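Long-range contact in glucosamine kinase (Streptacidiphilus jiangxiensis, PDB 6HWJ), which catalyses the ATP- and magnesium-dependent phosphorylation of D-glucosamine to D-glucosamine 6-phosphate, and phosphorylates glucose to a lesser extent: residues R151-E162 with L225-R236. Residues are numbered along the deposited sequence; the frame is centred on the assembly and turned at random.
Sequences RIAALARGGFTE and LTARMHAALAAR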
ATOM      1  N   ARG A 151      -0.202  -2.564 -10.338  1.00 26.96           N
ATOM      2  CA  ARG A 151      -1.098  -1.472  -9.968  1.00 25.36           C
ATOM      3  C   ARG A 151      -0.664  -0.159 -10.611  1.00 26.65           C
ATOM      4  O   ARG A 151      -1.477   0.536 -11.234  1.00 24.82           O
ATOM      5  CB  ARG A 151      -1.142  -1.322  -8.444  1.00 23.03           C
ATOM      6  CG  ARG A 151      -1.637  -2.574  -7.714  1.00 26.35           C
ATOM      7  CD  ARG A 151      -3.096  -2.867  -7.936  1.00 26.85           C
ATOM      8  NE  ARG A 151      -3.464  -4.143  -7.316  1.00 29.36           N
ATOM      9  CZ  ARG A 151      -3.206  -5.343  -7.841  1.00 28.59           C
ATOM     10  NH1 ARG A 151      -2.605  -5.457  -9.006  1.00 26.40           N
ATOM     11  NH2 ARG A 151      -3.554  -6.432  -7.196  1.00 32.40           N
ATOM     12  N   ILE A 152       0.619   0.196 -10.472  1.00 25.93           N
ATOM     13  CA  ILE A 152       1.097   1.469 -10.996  1.00 25.35           C
ATOM     14  C   ILE A 152       0.945   1.519 -12.509  1.00 24.70           C
ATOM     15  O   ILE A 152       0.477   2.516 -13.071  1.00 25.64           O
ATOM     16  CB  ILE A 152       2.558   1.713 -10.556  1.00 27.76           C
ATOM     17  CG1 ILE A 152       2.609   1.934  -9.038  1.00 29.99           C
ATOM     18  CG2 ILE A 152       3.121   2.935 -11.280  1.00 28.75           C
ATOM     19  CD1 ILE A 152       4.000   1.902  -8.432  1.00 31.65           C
ATOM     20  N   ALA A 153       1.344   0.438 -13.197  1.00 27.19           N
ATOM     21  CA  ALA A 153       1.208   0.406 -14.652  1.00 28.06           C
ATOM     22  C   ALA A 153      -0.251   0.515 -15.086  1.00 28.56           C
ATOM     23  O   ALA A 153      -0.580   1.263 -16.020  1.00 30.03           O
ATOM     24  CB  ALA A 153       1.841  -0.873 -15.210  1.00 26.59           C
ATOM     25  N   ALA A 154      -1.150  -0.210 -14.421  1.00 28.37           N
ATOM     26  CA  ALA A 154      -2.558  -0.126 -14.784  1.00 29.57           C
ATOM     27  C   ALA A 154      -3.085   1.291 -14.609  1.00 27.38           C
ATOM     28  O   ALA A 154      -3.847   1.794 -15.448  1.00 30.69           O
ATOM     29  CB  ALA A 154      -3.382  -1.114 -13.940  1.00 33.17           C
ATOM     30  N   LEU A 155      -2.705   1.949 -13.517  1.00 24.54           N
ATOM     31  CA  LEU A 155      -3.153   3.316 -13.278  1.00 26.56           C
ATOM     32  C   LEU A 155      -2.627   4.268 -14.357  1.00 27.62           C
ATOM     33  O   LEU A 155      -3.388   5.054 -14.934  1.00 29.94           O
ATOM     34  CB  LEU A 155      -2.690   3.763 -11.881  1.00 27.79           C
ATOM     35  CG  LEU A 155      -3.382   3.002 -10.741  1.00 28.05           C
ATOM     36  CD1 LEU A 155      -2.673   3.227  -9.413  1.00 31.02           C
ATOM     37  CD2 LEU A 155      -4.830   3.436 -10.652  1.00 29.62           C
ATOM     38  N   ALA A 156      -1.328   4.212 -14.639  1.00 29.82           N
ATOM     39  CA  ALA A 156      -0.756   5.064 -15.681  1.00 33.87           C
ATOM     40  C   ALA A 156      -1.438   4.828 -17.023  1.00 34.99           C
ATOM     41  O   ALA A 156      -1.833   5.779 -17.702  1.00 35.07           O
ATOM     42  CB  ALA A 156       0.753   4.808 -15.789  1.00 32.47           C
ATOM     43  N   ARG A 157      -1.599   3.557 -17.417  1.00 37.97           N
ATOM     44  CA  ARG A 157      -2.271   3.241 -18.672  1.00 37.03           C
ATOM     45  C   ARG A 157      -3.703   3.743 -18.699  1.00 38.11           C
ATOM     46  O   ARG A 157      -4.244   4.047 -19.780  1.00 35.23           O
ATOM     47  CB  ARG A 157      -2.260   1.723 -18.916  1.00 38.40           C
ATOM     48  N   GLY A 158      -4.350   3.807 -17.542  1.00 36.69           N
ATOM     49  CA  GLY A 158      -5.710   4.266 -17.470  1.00 35.49           C
ATOM     50  C   GLY A 158      -5.880   5.764 -17.347  1.00 38.64           C
ATOM     51  O   GLY A 158      -7.009   6.222 -17.153  1.00 39.72           O
ATOM     52  N   GLY A 159      -4.802   6.538 -17.442  1.00 38.67           N
ATOM     53  CA  GLY A 159      -4.888   7.976 -17.326  1.00 41.29           C
ATOM     54  C   GLY A 159      -4.992   8.509 -15.918  1.00 39.13           C
ATOM     55  O   GLY A 159      -5.166   9.715 -15.748  1.00 41.50           O
ATOM     56  N   PHE A 160      -4.919   7.652 -14.905  1.00 33.58           N
ATOM     57  CA  PHE A 160      -4.917   8.109 -13.518  1.00 29.86           C
ATOM     58  C   PHE A 160      -3.622   8.858 -13.206  1.00 31.62           C
ATOM     59  O   PHE A 160      -2.525   8.341 -13.435  1.00 31.30           O
ATOM     60  CB  PHE A 160      -5.091   6.898 -12.607  1.00 26.48           C
ATOM     61  CG  PHE A 160      -5.170   7.220 -11.153  1.00 26.72           C
ATOM     62  CD1 PHE A 160      -6.380   7.568 -10.569  1.00 26.57           C
ATOM     63  CD2 PHE A 160      -4.039   7.142 -10.354  1.00 24.38           C
ATOM     64  CE1 PHE A 160      -6.450   7.837  -9.206  1.00 24.41           C
ATOM     65  CE2 PHE A 160      -4.100   7.434  -9.010  1.00 26.77           C
ATOM     66  CZ  PHE A 160      -5.324   7.772  -8.435  1.00 27.82           C
ATOM     67  N   THR A 161      -3.749  10.081 -12.681  1.00 32.10           N
ATOM     68  CA  THR A 161      -2.577  10.917 -12.394  1.00 30.81           C
ATOM     69  C   THR A 161      -2.460  11.334 -10.936  1.00 29.91           C
ATOM     70  O   THR A 161      -1.509  12.041 -10.588  1.00 28.43           O
ATOM     71  CB  THR A 161      -2.580  12.190 -13.260  1.00 33.59           C
ATOM     72  OG1 THR A 161      -3.727  13.007 -12.941  1.00 33.22           O
ATOM     73  CG2 THR A 161      -2.617  11.824 -14.735  1.00 34.81           C
ATOM     74  N   GLU A 162      -3.392  10.929 -10.064  1.00 27.20           N
ATOM     75  CA  GLU A 162      -3.326  11.347  -8.661  1.00 28.15           C
ATOM     76  C   GLU A 162      -2.450  10.376  -7.869  1.00 29.91           C
ATOM     77  O   GLU A 162      -2.875   9.691  -6.952  1.00 26.12           O
ATOM     78  CB  GLU A 162      -4.726  11.462  -8.079  1.00 28.22           C
ATOM     79  CG  GLU A 162      -5.435  12.724  -8.551  1.00 33.22           C
ATOM     80  CD  GLU A 162      -6.865  12.779  -8.099  1.00 30.74           C
ATOM     81  OE1 GLU A 162      -7.129  13.398  -7.051  1.00 31.14           O
ATOM     82  OE2 GLU A 162      -7.712  12.184  -8.795  1.00 27.75           O
ATOM     83  N   LEU A 225     -11.006  10.529  -6.165  1.00 25.06           N
ATOM     84  CA  LEU A 225      -9.728   9.872  -6.437  1.00 23.87           C
ATOM     85  C   LEU A 225      -9.871   8.354  -6.406  1.00 23.61           C
ATOM     86  O   LEU A 225      -9.385   7.655  -7.306  1.00 25.80           O
ATOM     87  CB  LEU A 225      -8.669  10.339  -5.416  1.00 26.41           C
ATOM     88  CG  LEU A 225      -7.266   9.725  -5.489  1.00 24.08           C
ATOM     89  CD1 LEU A 225      -6.249  10.631  -4.802  1.00 27.31           C
ATOM     90  CD2 LEU A 225      -7.211   8.335  -4.812  1.00 25.85           C
ATOM     91  N   THR A 226     -10.541   7.834  -5.380  1.00 22.64           N
ATOM     92  CA  THR A 226     -10.754   6.401  -5.236  1.00 23.91           C
ATOM     93  C   THR A 226     -11.531   5.832  -6.420  1.00 26.75           C
ATOM     94  O   THR A 226     -11.221   4.734  -6.896  1.00 24.84           O
ATOM     95  CB  THR A 226     -11.506   6.117  -3.932  1.00 24.43           C
ATOM     96  OG1 THR A 226     -10.846   6.766  -2.835  1.00 23.27           O
ATOM     97  CG2 THR A 226     -11.584   4.609  -3.670  1.00 24.22           C
ATOM     98  N   ALA A 227     -12.526   6.575  -6.917  1.00 26.05           N
ATOM     99  CA  ALA A 227     -13.308   6.116  -8.064  1.00 27.09           C
ATOM    100  C   ALA A 227     -12.484   6.119  -9.345  1.00 26.30           C
ATOM    101  O   ALA A 227     -12.563   5.174 -10.150  1.00 26.74           O
ATOM    102  CB  ALA A 227     -14.562   6.980  -8.238  1.00 29.22           C
ATOM    103  N   ARG A 228     -11.684   7.165  -9.557  1.00 23.69           N
ATOM    104  CA  ARG A 228     -10.782   7.194 -10.702  1.00 25.38           C
ATOM    105  C   ARG A 228      -9.773   6.049 -10.623  1.00 27.59           C
ATOM    106  O   ARG A 228      -9.448   5.416 -11.640  1.00 23.86           O
ATOM    107  CB  ARG A 228     -10.053   8.538 -10.766  1.00 26.78           C
ATOM    108  CG  ARG A 228     -10.955   9.733 -11.077  1.00 28.10           C
ATOM    109  CD  ARG A 228     -10.194  11.050 -10.884  1.00 27.55           C
ATOM    110  NE  ARG A 228     -11.004  12.188 -11.334  1.00 26.22           N
ATOM    111  CZ  ARG A 228     -10.674  13.464 -11.145  1.00 30.03           C
ATOM    112  NH1 ARG A 228      -9.561  13.785 -10.490  1.00 29.14           N
ATOM    113  NH2 ARG A 228     -11.466  14.423 -11.599  1.00 29.42           N
ATOM    114  N   MET A 229      -9.231   5.814  -9.431  1.00 23.33           N
ATOM    115  CA  MET A 229      -8.296   4.711  -9.212  1.00 27.93           C
ATOM    116  C   MET A 229      -8.948   3.372  -9.556  1.00 28.25           C
ATOM    117  O   MET A 229      -8.399   2.586 -10.345  1.00 27.79           O
ATOM    118  CB  MET A 229      -7.819   4.739  -7.754  1.00 24.35           C
ATOM    119  CG  MET A 229      -6.772   3.692  -7.397  1.00 27.97           C
ATOM    120  SD  MET A 229      -6.326   3.780  -5.631  1.00 25.93           S
ATOM    121  CE  MET A 229      -7.750   2.989  -4.889  1.00 29.60           C
ATOM    122  N   HIS A 230     -10.147   3.113  -9.009  1.00 26.43           N
ATOM    123  CA  HIS A 230     -10.798   1.827  -9.262  1.00 29.16           C
ATOM    124  C   HIS A 230     -11.173   1.655 -10.732  1.00 27.81           C
ATOM    125  O   HIS A 230     -11.029   0.565 -11.294  1.00 29.16           O
ATOM    126  CB  HIS A 230     -12.036   1.673  -8.376  1.00 25.50           C
ATOM    127  CG  HIS A 230     -11.721   1.413  -6.944  1.00 26.82           C
ATOM    128  ND1 HIS A 230     -12.636   1.613  -5.932  1.00 29.52           N
ATOM    129  CD2 HIS A 230     -10.596   0.958  -6.350  1.00 25.86           C
ATOM    130  CE1 HIS A 230     -12.081   1.291  -4.780  1.00 29.20           C
ATOM    131  NE2 HIS A 230     -10.840   0.897  -5.009  1.00 27.00           N
ATOM    132  N   ALA A 231     -11.659   2.713 -11.373  1.00 28.91           N
ATOM    133  CA  ALA A 231     -12.029   2.614 -12.778  1.00 32.19           C
ATOM    134  C   ALA A 231     -10.835   2.208 -13.627  1.00 30.04           C
ATOM    135  O   ALA A 231     -10.970   1.415 -14.563  1.00 30.92           O
ATOM    136  CB  ALA A 231     -12.615   3.940 -13.270  1.00 34.25           C
ATOM    137  N   ALA A 232      -9.656   2.742 -13.318  1.00 29.13           N
ATOM    138  CA  ALA A 232      -8.463   2.391 -14.068  1.00 30.13           C
ATOM    139  C   ALA A 232      -8.020   0.967 -13.763  1.00 31.18           C
ATOM    140  O   ALA A 232      -7.649   0.222 -14.674  1.00 31.40           O
ATOM    141  CB  ALA A 232      -7.315   3.367 -13.742  1.00 29.65           C
ATOM    142  N   LEU A 233      -8.016   0.583 -12.484  1.00 28.70           N
ATOM    143  CA  LEU A 233      -7.607  -0.768 -12.121  1.00 27.43           C
ATOM    144  C   LEU A 233      -8.565  -1.794 -12.702  1.00 29.82           C
ATOM    145  O   LEU A 233      -8.147  -2.872 -13.149  1.00 33.71           O
ATOM    146  CB  LEU A 233      -7.524  -0.894 -10.599  1.00 24.54           C
ATOM    147  CG  LEU A 233      -6.510  -0.005  -9.895  1.00 25.60           C
ATOM    148  CD1 LEU A 233      -6.647  -0.137  -8.400  1.00 27.83           C
ATOM    149  CD2 LEU A 233      -5.059  -0.282 -10.324  1.00 26.70           C
ATOM    150  N   ALA A 234      -9.856  -1.478 -12.726  1.00 30.61           N
ATOM    151  CA  ALA A 234     -10.847  -2.433 -13.202  1.00 34.35           C
ATOM    152  C   ALA A 234     -10.707  -2.708 -14.693  1.00 37.20           C
ATOM    153  O   ALA A 234     -11.254  -3.707 -15.178  1.00 33.26           O
ATOM    154  CB  ALA A 234     -12.264  -1.932 -12.903  1.00 33.78           C
ATOM    155  N   ALA A 235      -9.986  -1.861 -15.428  1.00 37.19           N
ATOM    156  CA  ALA A 235      -9.762  -2.111 -16.847  1.00 40.02           C
ATOM    157  C   ALA A 235      -8.950  -3.377 -17.094  1.00 38.90           C
ATOM    158  O   ALA A 235      -9.014  -3.938 -18.193  1.00 41.40           O
ATOM    159  CB  ALA A 235      -9.053  -0.913 -17.482  1.00 42.16           C
ATOM    160  N   ARG A 236      -8.193  -3.848 -16.104  1.00 36.70           N
ATOM    161  CA  ARG A 236      -7.498  -5.122 -16.220  1.00 43.34           C
ATOM    162  C   ARG A 236      -8.442  -6.310 -16.078  1.00 43.29           C
ATOM    163  O   ARG A 236      -8.017  -7.455 -16.276  1.00 43.39           O
ATOM    164  CB  ARG A 236      -6.390  -5.228 -15.174  1.00 55.76           C
ATOM    165  CG  ARG A 236      -5.195  -4.310 -15.448  1.00 71.24           C
ATOM    166  CD  ARG A 236      -3.931  -4.777 -14.728  1.00 86.60           C
ATOM    167  NE  ARG A 236      -3.473  -6.082 -15.198  1.00103.30           N
ATOM    168  CZ  ARG A 236      -3.691  -7.237 -14.566  1.00117.23           C
ATOM    169  NH1 ARG A 236      -4.362  -7.270 -13.421  1.00120.20           N
ATOM    170  NH2 ARG A 236      -3.234  -8.367 -15.087  1.00123.95           N
TER
HETATM  171  O   HOH W   1      -5.678   0.653 -16.606  1.00 32.25           O
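Phe160 and Leu155 press into the flank of helix 225-234 and make the dense part of this contact. With CG anti to the backbone N (chi1 -177°), the Phe160 ring lies alongside Met229, pointing the same way, and Phe160 CE1 comes 3.4 Å from Met229 N. Leu225 O sits at the ring edge, as does Arg228 CB, close to the ring plane, while the backbone N of Glu162 lies above one face, offset toward the rim. Leu155 CD2 reaches to 3.8 Å from Met229 CG, and Leu155 CG meets Leu233 CD2 at 3.7 Å. The CA atoms come closest where Gly158 CA lies 4.8 Å from Ala232 CA, and Gly158 CA touches Ala232 CB at 4.2 Å.

Arg228 and Arg236 are solvent-exposed, toward opposite ends of 225-236. Extended from CG to NE, Arg228 sends NH1 to Glu162 OE2 in a 3.0 Å salt bridge; OE2 lies in the guanidinium plane, yet NH1 approaches from above the carboxylate plane, the planes being 67° apart. Glu162 CB still packs on Leu225 CD1. Poorly ordered Arg236 lays CD on Ala154 CB before pairing with Asp296.

Phe160 N to Leu155 O and Gly159 N to Ala156 O mark a Schellman motif ending helix 148-157. Its segment 151-157 packs nearly perpendicularly (101°) on segment 225-234 of helix 212-234, axes 8.1 Å apart at closest approach, beside the magnesium site: the Arg151 and Met229 side chains lie about 8 Å from those of Asp319 and Gln305, respectively, and Arg151 NE bonds Val297 O.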